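Local coordinates for protein N-acetylmuramoyl-L-alanine amidase (Mycolicibacterium smegmatis, PDB 7AGM) that probably hydrolyses the amide bond between N-acetylmuramic acid and L-alanine in peptidoglycan, as a zinc-dependent cell-wall amidase, at residues Y50-H53 with S54-D58. Numbering follows the deposited sequence.
Sequences YPEH and SFTWD. With ZN (zinc ion), chain C.
Pro51 and Phe55 open the first turn of helix 52-69: Pro51 holds the N-cap position, and its carbonyl oxygen accepts the first backbone bond of the helix from Phe55 N at 3.2 Å, while Ser54 N adds a weak second bond to the same oxygen. One residue on, Thr56 N reaches Glu52 O at 2.9 Å. Trp57 N meets His53 O at 3.1 Å, and that oxygen also accepts from Arg78.

The polar ends of His53, Ser54 and Thr56 are satisfied by residues from other parts of the fold. His53 CG sits between the backbone N and the carbonyl carbon (chi1 73°), and the ring brings CE1 to 3.3 Å from Ser54 OG; Asp81 ties both together, its OD1 hydrogen-bonded with His53 ND1 and its OD2 with Ser54 OG. Thr56 OG1 is hydrogen-bonded with Gly16 O, and its methyl CG2 lies 3.8 Å from Glu52 CG. On another flank the Tyr50 and Phe55 side chains cross at about a right angle, with Tyr50 CE2 3.7 Å from Phe55 CB.

The Glu52 chain is extended, with CG anti to the backbone N (chi1 -180°), which carries the carboxylate to the zinc ion; OE2 binds the metal at 2.0 Å, whereas OE1 accepts a hydrogen bond from a zinc-bound water. The Glu52 backbone is also hydrogen-bonded with Thr44. With His17, His107 and three waters, this helix-borne glutamate completes the His-Glu-His zinc site characteristic of Amidase_3 enzymes.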
loop_
_atom_site.group_PDB
_atom_site.type_symbol
_atom_site.label_atom_id
_atom_site.label_comp_id
_atom_site.label_asym_id
_atom_site.label_seq_id
_atom_site.Cartn_x
_atom_site.Cartn_y
_atom_site.Cartn_z
ATOM N N TYR A 50 -13.690 -12.609 4.822
ATOM C CA TYR A 50 -12.780 -12.460 3.693
ATOM C C TYR A 50 -11.566 -11.673 4.177
ATOM O O TYR A 50 -11.727 -10.547 4.658
ATOM C CB TYR A 50 -13.466 -11.750 2.526
ATOM C CG TYR A 50 -12.553 -11.500 1.347
ATOM C CD1 TYR A 50 -12.035 -12.555 0.591
ATOM C CD2 TYR A 50 -12.204 -10.208 0.987
ATOM C CE1 TYR A 50 -11.179 -12.314 -0.488
ATOM C CE2 TYR A 50 -11.359 -9.960 -0.080
ATOM C CZ TYR A 50 -10.853 -11.011 -0.817
ATOM O OH TYR A 50 -10.017 -10.731 -1.877
ATOM N N PRO A 51 -10.357 -12.234 4.126
ATOM C CA PRO A 51 -9.220 -11.603 4.809
ATOM C C PRO A 51 -8.505 -10.541 3.992
ATOM O O PRO A 51 -8.373 -10.622 2.766
ATOM C CB PRO A 51 -8.276 -12.786 5.063
ATOM C CG PRO A 51 -8.554 -13.735 3.943
ATOM C CD PRO A 51 -10.012 -13.556 3.564
ATOM N N GLU A 52 -8.028 -9.526 4.724
ATOM C CA GLU A 52 -7.219 -8.471 4.124
ATOM C C GLU A 52 -6.083 -9.036 3.280
ATOM O O GLU A 52 -5.815 -8.541 2.178
ATOM C CB GLU A 52 -6.655 -7.556 5.211
ATOM C CG GLU A 52 -5.801 -6.435 4.629
ATOM C CD GLU A 52 -5.194 -5.542 5.686
ATOM O OE1 GLU A 52 -5.492 -5.747 6.883
ATOM O OE2 GLU A 52 -4.405 -4.638 5.325
ATOM N N HIS A 53 -5.413 -10.085 3.766
ATOM C CA HIS A 53 -4.236 -10.571 3.053
ATOM C C HIS A 53 -4.579 -11.082 1.657
ATOM O O HIS A 53 -3.754 -10.973 0.745
ATOM C CB HIS A 53 -3.479 -11.615 3.879
ATOM C CG HIS A 53 -4.158 -12.949 3.971
ATOM N ND1 HIS A 53 -4.117 -13.883 2.956
ATOM C CD2 HIS A 53 -4.853 -13.525 4.980
ATOM C CE1 HIS A 53 -4.773 -14.968 3.327
ATOM N NE2 HIS A 53 -5.227 -14.778 4.555
ATOM N N SER A 54 -5.786 -11.630 1.464
ATOM C CA SER A 54 -6.176 -12.077 0.128
ATOM C C SER A 54 -6.577 -10.902 -0.757
ATOM O O SER A 54 -6.254 -10.882 -1.955
ATOM C CB SER A 54 -7.303 -13.104 0.215
ATOM O OG SER A 54 -6.862 -14.256 0.919
ATOM N N PHE A 55 -7.256 -9.905 -0.182
ATOM C CA PHE A 55 -7.571 -8.700 -0.940
ATOM C C PHE A 55 -6.303 -8.017 -1.435
ATOM O O PHE A 55 -6.210 -7.629 -2.607
ATOM C CB PHE A 55 -8.375 -7.713 -0.094
ATOM C CG PHE A 55 -8.429 -6.340 -0.702
ATOM C CD1 PHE A 55 -9.234 -6.083 -1.799
ATOM C CD2 PHE A 55 -7.634 -5.313 -0.208
ATOM C CE1 PHE A 55 -9.270 -4.827 -2.389
ATOM C CE2 PHE A 55 -7.664 -4.053 -0.786
ATOM C CZ PHE A 55 -8.481 -3.800 -1.874
ATOM N N THR A 56 -5.321 -7.827 -0.545
ATOM C CA THR A 56 -4.122 -7.105 -0.961
ATOM C C THR A 56 -3.339 -7.906 -1.989
ATOM O O THR A 56 -2.784 -7.339 -2.938
ATOM C CB THR A 56 -3.237 -6.777 0.243
ATOM O OG1 THR A 56 -2.704 -7.987 0.799
ATOM C CG2 THR A 56 -4.011 -5.992 1.317
ATOM N N TRP A 57 -3.294 -9.226 -1.826
ATOM C CA TRP A 57 -2.575 -10.078 -2.769
ATOM C C TRP A 57 -3.160 -9.967 -4.174
ATOM O O TRP A 57 -2.455 -9.628 -5.136
ATOM C CB TRP A 57 -2.619 -11.521 -2.264
ATOM C CG TRP A 57 -2.074 -12.519 -3.229
ATOM C CD1 TRP A 57 -2.775 -13.477 -3.920
ATOM C CD2 TRP A 57 -0.702 -12.676 -3.609
ATOM N NE1 TRP A 57 -1.921 -14.212 -4.699
ATOM C CE2 TRP A 57 -0.643 -13.747 -4.525
ATOM C CE3 TRP A 57 0.481 -12.017 -3.260
ATOM C CZ2 TRP A 57 0.551 -14.163 -5.105
ATOM C CZ3 TRP A 57 1.669 -12.439 -3.835
ATOM C CH2 TRP A 57 1.692 -13.498 -4.750
ATOM N N ASP A 58 -4.464 -10.222 -4.309
ATOM C CA ASP A 58 -5.054 -10.235 -5.644
ATOM C C ASP A 58 -5.043 -8.845 -6.277
ATOM O O ASP A 58 -4.749 -8.702 -7.472
ATOM C CB ASP A 58 -6.461 -10.822 -5.600
ATOM C CG ASP A 58 -7.026 -11.030 -6.981
ATOM O OD1 ASP A 58 -6.561 -11.964 -7.662
ATOM O OD2 ASP A 58 -7.910 -10.250 -7.392
HETATM ZN ZN ZN C . -3.052 -3.856 6.654
HETATM O O HOH W 1 -3.969 -4.081 8.580
HETATM O O HOH W 2 -1.880 -2.903 8.293
HETATM O O HOH W 3 -4.389 -2.316 7.036
#